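Side-chain contacts in annexin A8 (Homo sapiens, PDB 1W3W), which binds calcium and phospholipids such as phosphatidylserine and acts as an anticoagulant, indirectly inhibiting the thromboplastin-specific complex of the blood coagulation cascade: residues Leu254-Ala259 against Lys296-Lys301; Tyr264-Ala269 against Gly274-Asn279. All coordinates share one frame; numbering follows the deposited sequence.

Contact 1: residues Leu254-Ala259 against Lys296-Lys301; sequences LHSYFA and KKMYGK
M298 and Y299 pack against S256 and A259 in a small helix-to-helix contact without hydrogen bonds, where the end of helix 288-299 lies beside the first turns of helix 254-266 in the fourth annexin repeat. M298 carries most of it. Its CG stands beside the backbone N (chi1 -60°), and the nearly extended chi2 (160°) carries the sulfur to S256, whose OG lies 3.7 Å from SD of M298. The bend at chi3 (67°) then folds the terminal CE back, equally near at 3.7 Å from the same OG of S256. The sulfur also rests on a methyl, with CB of A259 4.0 Å from SD of M298. Alanine suits this buried point because its short side chain lets the longer, flexible methionine lie close to the helix. Y299 adds the edge of its ring: CE1 comes within 4.1 Å of the carbonyl O of A259, near the ring plane. One face of that ring is covered by its own neighbour, CB of M298 sitting 3.9 Å above the centre, and the ring also stacks with Y263 and meets F295 edge-to-face. Replacing M298 by an alanine would probably open a gap between the helices, with the methyl of A259 losing its sulfur partner. Lacking directional bonds across it, the contact depends on van der Waals fit and on the polarisable sulfur, which sits acceptably beside both a hydroxyl and a methyl group.

Contact 2: residues Tyr264-Ala269 against Gly274-Asn279; sequences YAMKGA and GTLIRN. With CA (calcium ion), chain B.
A265 and M266, near the C-terminal end of helix 254-266, pack on T275 and L276 of helix 273-283, and this close, buried apolar seam gives way on its far side to an exposed calcium loop. In the tight part, CB of A265 lies 4.0 Å from CG2 of T275 and 4.1 Å from the backbone N of L276. So small a side chain lets the helices come near, their CA atoms only 6.0 Å apart at A265 and L276. T275 turns its methyl to the seam and keeps OG1 for a weak bond from NH2 of R278 (3.4 Å); that arginine also forms salt bridges to E118 and E101. M266 and L276 cross at about a right angle, with CE and SD of the methionine both 4.0 Å from CD1 of L276. An extended chi2 (179°) carries SD to L276, and the bend at chi3 (-68°) turns CE onto the same CD1; the methionine also lies on L303, M306 and I307, while L276 meets Y315 and L319. The loose side, K267 to A269, is exposed. Here the backbone does the work: the carbonyl oxygens of M266 and G268 each bind calcium at 2.4 Å, and a water is a further ligand. G268 has a positive phi (73°), readily taken by glycine. G270 O and OD2 of D310 add to the coordination. Carbonyls from the loop between two helices, joined by an acidic residue from much later in the chain, make up the type II calcium site of annexin repeats.

In the fold
Both contacts belong to the fourth annexin repeat and share helix 254-266, contact 1 near its start and contact 2 toward its end, with centres 14 Å apart. Along the chain the order is 254-259, 264-269, 274-279 and 296-301, so the helix pair of contact 2 is completed before helix 288-299 returns to make contact 1. The two meet where F258 packs against N279. Together they join three consecutive helices of the all-helical repeat. Contact 2 supplies two of the four protein ligands of the calcium, whereas Y299 of contact 1 is about 13 Å from it by its side chain; one helix thus connects the metal loop to plain packing at its other end.

Contact 1: residues Leu254-Ala259 against Lys296-Lys301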
loop_
_atom_site.group_PDB
_atom_site.type_symbol
_atom_site.label_atom_id
_atom_site.label_comp_id
_atom_site.label_asym_id
_atom_site.label_seq_id
_atom_site.Cartn_x
_atom_site.Cartn_y
_atom_site.Cartn_z
ATOM N N LEU A 254 -5.704 10.307 -2.258
ATOM C CA LEU A 254 -4.835 9.169 -2.009
ATOM C C LEU A 254 -3.817 9.406 -0.884
ATOM O O LEU A 254 -3.554 8.523 -0.080
ATOM C CB LEU A 254 -4.107 8.861 -3.305
ATOM C CG LEU A 254 -3.367 7.552 -3.422
ATOM C CD1 LEU A 254 -4.286 6.377 -3.102
ATOM C CD2 LEU A 254 -2.806 7.477 -4.838
ATOM N N HIS A 255 -3.244 10.598 -0.843
ATOM C CA HIS A 255 -2.210 10.923 0.134
ATOM C C HIS A 255 -2.787 10.920 1.543
ATOM O O HIS A 255 -2.166 10.439 2.484
ATOM C CB HIS A 255 -1.584 12.291 -0.184
ATOM C CG HIS A 255 -1.257 12.478 -1.632
ATOM N ND1 HIS A 255 -0.390 11.647 -2.308
ATOM C CD2 HIS A 255 -1.708 13.374 -2.543
ATOM C CE1 HIS A 255 -0.305 12.035 -3.569
ATOM N NE2 HIS A 255 -1.096 13.082 -3.736
ATOM N N SER A 256 -3.988 11.459 1.674
ATOM C CA SER A 256 -4.731 11.438 2.928
ATOM C C SER A 256 -5.095 10.001 3.360
ATOM O O SER A 256 -5.098 9.687 4.564
ATOM C CB SER A 256 -5.982 12.313 2.782
ATOM O OG SER A 256 -6.879 12.113 3.845
ATOM N N TYR A 257 -5.377 9.128 2.390
ATOM C CA TYR A 257 -5.655 7.720 2.683
ATOM C C TYR A 257 -4.449 7.065 3.371
ATOM O O TYR A 257 -4.585 6.367 4.385
ATOM C CB TYR A 257 -6.025 6.928 1.406
ATOM C CG TYR A 257 -5.977 5.430 1.644
ATOM C CD1 TYR A 257 -6.906 4.807 2.452
ATOM C CD2 TYR A 257 -4.964 4.645 1.093
ATOM C CE1 TYR A 257 -6.829 3.453 2.717
ATOM C CE2 TYR A 257 -4.891 3.296 1.348
ATOM C CZ TYR A 257 -5.825 2.703 2.143
ATOM O OH TYR A 257 -5.750 1.353 2.383
ATOM N N PHE A 258 -3.270 7.273 2.801
ATOM C CA PHE A 258 -2.057 6.668 3.346
ATOM C C PHE A 258 -1.725 7.210 4.720
ATOM O O PHE A 258 -1.260 6.454 5.564
ATOM C CB PHE A 258 -0.869 6.814 2.386
ATOM C CG PHE A 258 -0.972 5.927 1.183
ATOM C CD1 PHE A 258 -1.058 6.453 -0.078
ATOM C CD2 PHE A 258 -1.010 4.544 1.330
ATOM C CE1 PHE A 258 -1.177 5.619 -1.195
ATOM C CE2 PHE A 258 -1.131 3.722 0.234
ATOM C CZ PHE A 258 -1.214 4.267 -1.037
ATOM N N ALA A 259 -1.962 8.501 4.951
ATOM C CA ALA A 259 -1.749 9.086 6.280
ATOM C C ALA A 259 -2.612 8.362 7.303
ATOM O O ALA A 259 -2.158 8.058 8.394
ATOM C CB ALA A 259 -2.078 10.576 6.294
ATOM N N LYS A 296 0.102 15.601 9.707
ATOM C CA LYS A 296 0.163 16.769 10.592
ATOM C C LYS A 296 -1.146 17.534 10.607
ATOM O O LYS A 296 -1.637 17.905 11.673
ATOM C CB LYS A 296 1.262 17.738 10.134
ATOM C CG LYS A 296 2.473 17.759 11.003
ATOM C CD LYS A 296 3.423 18.877 10.571
ATOM C CE LYS A 296 3.588 19.896 11.671
ATOM N NZ LYS A 296 4.804 20.686 11.460
ATOM N N LYS A 297 -1.688 17.783 9.421
ATOM C CA LYS A 297 -2.924 18.550 9.284
ATOM C C LYS A 297 -4.095 17.828 9.928
ATOM O O LYS A 297 -4.902 18.453 10.611
ATOM C CB LYS A 297 -3.260 18.823 7.816
ATOM C CG LYS A 297 -2.368 19.853 7.121
ATOM C CD LYS A 297 -3.194 20.740 6.148
ATOM C CE LYS A 297 -2.389 21.915 5.573
ATOM N NZ LYS A 297 -0.918 21.833 5.817
ATOM N N MET A 298 -4.170 16.510 9.739
ATOM C CA MET A 298 -5.323 15.730 10.172
ATOM C C MET A 298 -5.287 15.429 11.667
ATOM O O MET A 298 -6.325 15.427 12.313
ATOM C CB MET A 298 -5.425 14.411 9.386
ATOM C CG MET A 298 -5.586 14.588 7.869
ATOM S SD MET A 298 -5.127 13.063 6.944
ATOM C CE MET A 298 -6.461 12.050 7.538
ATOM N N TYR A 299 -4.100 15.196 12.215
ATOM C CA TYR A 299 -3.966 14.675 13.573
ATOM C C TYR A 299 -3.296 15.622 14.581
ATOM O O TYR A 299 -3.228 15.294 15.762
ATOM C CB TYR A 299 -3.221 13.337 13.531
ATOM C CG TYR A 299 -3.925 12.322 12.658
ATOM C CD1 TYR A 299 -3.292 11.750 11.553
ATOM C CD2 TYR A 299 -5.242 11.951 12.924
ATOM C CE1 TYR A 299 -3.960 10.842 10.743
ATOM C CE2 TYR A 299 -5.900 11.048 12.135
ATOM C CZ TYR A 299 -5.260 10.497 11.045
ATOM O OH TYR A 299 -5.943 9.594 10.261
ATOM N N GLY A 300 -2.798 16.766 14.115
ATOM C CA GLY A 300 -2.154 17.753 14.974
ATOM C C GLY A 300 -0.846 17.296 15.612
ATOM O O GLY A 300 -0.441 17.808 16.659
ATOM N N LYS A 301 -0.202 16.315 14.994
ATOM C CA LYS A 301 1.113 15.840 15.411
ATOM C C LYS A 301 1.818 15.213 14.209
ATOM O O LYS A 301 1.163 14.848 13.229
ATOM C CB LYS A 301 0.992 14.810 16.524
ATOM C CG LYS A 301 -0.030 13.717 16.286
ATOM C CD LYS A 301 -0.033 12.708 17.449
ATOM C CE LYS A 301 -1.382 12.626 18.163
ATOM N NZ LYS A 301 -1.316 13.121 19.581
#

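Contact 2: residues Tyr264-Ala269 against Gly274-Asn279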
loop_
_atom_site.group_PDB
_atom_site.type_symbol
_atom_site.label_atom_id
_atom_site.label_comp_id
_atom_site.label_asym_id
_atom_site.label_seq_id
_atom_site.Cartn_x
_atom_site.Cartn_y
_atom_site.Cartn_z
ATOM N N TYR A 264 -3.692 4.550 11.904
ATOM C CA TYR A 264 -4.395 3.440 12.524
ATOM C C TYR A 264 -3.521 2.205 12.715
ATOM O O TYR A 264 -3.824 1.373 13.553
ATOM C CB TYR A 264 -5.702 3.124 11.796
ATOM C CG TYR A 264 -6.802 4.115 12.149
ATOM C CD1 TYR A 264 -7.267 5.038 11.214
ATOM C CD2 TYR A 264 -7.348 4.154 13.436
ATOM C CE1 TYR A 264 -8.271 5.961 11.538
ATOM C CE2 TYR A 264 -8.345 5.078 13.770
ATOM C CZ TYR A 264 -8.801 5.976 12.810
ATOM O OH TYR A 264 -9.781 6.897 13.124
ATOM N N ALA A 265 -2.405 2.124 11.996
ATOM C CA ALA A 265 -1.382 1.122 12.275
ATOM C C ALA A 265 -0.752 1.317 13.661
ATOM O O ALA A 265 -0.249 0.370 14.242
ATOM C CB ALA A 265 -0.293 1.174 11.223
ATOM N N MET A 266 -0.757 2.551 14.158
ATOM C CA MET A 266 -0.087 2.905 15.408
ATOM C C MET A 266 -1.035 3.211 16.565
ATOM O O MET A 266 -0.674 2.996 17.718
ATOM C CB MET A 266 0.869 4.082 15.172
ATOM C CG MET A 266 2.152 3.643 14.475
ATOM S SD MET A 266 3.320 4.949 14.117
ATOM C CE MET A 266 2.482 5.852 12.900
ATOM N N LYS A 267 -2.240 3.684 16.270
ATOM C CA LYS A 267 -3.186 4.129 17.305
ATOM C C LYS A 267 -3.567 2.985 18.240
ATOM O O LYS A 267 -3.717 1.846 17.807
ATOM C CB LYS A 267 -4.446 4.724 16.655
ATOM C CG LYS A 267 -5.652 4.941 17.597
ATOM C CD LYS A 267 -5.865 6.405 17.958
ATOM C CE LYS A 267 -4.848 6.918 18.986
ATOM N NZ LYS A 267 -5.446 7.063 20.358
ATOM N N GLY A 268 -3.712 3.294 19.528
ATOM C CA GLY A 268 -4.119 2.292 20.507
ATOM C C GLY A 268 -3.025 1.293 20.836
ATOM O O GLY A 268 -1.844 1.529 20.554
ATOM N N ALA A 269 -3.425 0.164 21.418
ATOM C CA ALA A 269 -2.478 -0.824 21.951
ATOM C C ALA A 269 -1.715 -1.545 20.848
ATOM O O ALA A 269 -2.308 -1.997 19.870
ATOM C CB ALA A 269 -3.210 -1.841 22.823
ATOM N N GLY A 274 3.499 -4.594 10.111
ATOM C CA GLY A 274 3.419 -4.936 8.692
ATOM C C GLY A 274 2.882 -3.781 7.862
ATOM O O GLY A 274 3.431 -3.450 6.809
ATOM N N THR A 275 1.825 -3.152 8.363
ATOM C CA THR A 275 1.182 -2.023 7.703
ATOM C C THR A 275 2.019 -0.753 7.722
ATOM O O THR A 275 2.064 -0.013 6.734
ATOM C CB THR A 275 -0.179 -1.769 8.378
ATOM O OG1 THR A 275 -1.005 -2.904 8.149
ATOM C CG2 THR A 275 -0.936 -0.635 7.723
ATOM N N LEU A 276 2.668 -0.499 8.849
ATOM C CA LEU A 276 3.609 0.609 8.970
ATOM C C LEU A 276 4.765 0.475 7.970
ATOM O O LEU A 276 5.069 1.395 7.222
ATOM C CB LEU A 276 4.138 0.651 10.409
ATOM C CG LEU A 276 5.066 1.777 10.856
ATOM C CD1 LEU A 276 4.432 3.148 10.695
ATOM C CD2 LEU A 276 5.419 1.531 12.316
ATOM N N ILE A 277 5.398 -0.689 7.951
ATOM C CA ILE A 277 6.518 -0.946 7.060
ATOM C C ILE A 277 6.109 -0.789 5.603
ATOM O O ILE A 277 6.749 -0.061 4.849
ATOM C CB ILE A 277 7.092 -2.356 7.327
ATOM C CG1 ILE A 277 7.866 -2.358 8.664
ATOM C CG2 ILE A 277 7.951 -2.820 6.150
ATOM C CD1 ILE A 277 8.185 -3.736 9.213
ATOM N N ARG A 278 5.033 -1.460 5.209
ATOM C CA ARG A 278 4.627 -1.518 3.811
ATOM C C ARG A 278 4.294 -0.152 3.240
ATOM O O ARG A 278 4.685 0.182 2.121
ATOM C CB ARG A 278 3.426 -2.458 3.649
ATOM C CG ARG A 278 2.987 -2.683 2.209
ATOM C CD ARG A 278 1.836 -3.688 2.068
ATOM N NE ARG A 278 0.730 -3.311 2.937
ATOM C CZ ARG A 278 0.413 -3.890 4.096
ATOM N NH1 ARG A 278 1.090 -4.910 4.575
ATOM N NH2 ARG A 278 -0.595 -3.419 4.799
ATOM N N ASN A 279 3.577 0.649 4.009
ATOM C CA ASN A 279 3.176 1.958 3.536
ATOM C C ASN A 279 4.310 2.959 3.486
ATOM O O ASN A 279 4.398 3.734 2.532
ATOM C CB ASN A 279 1.975 2.447 4.338
ATOM C CG ASN A 279 0.729 1.704 3.957
ATOM O OD1 ASN A 279 0.306 0.757 4.631
ATOM N ND2 ASN A 279 0.172 2.071 2.831
HETATM CA CA CA B . 0.316 1.720 19.476
HETATM O O HOH W 1 -0.196 3.744 20.670
#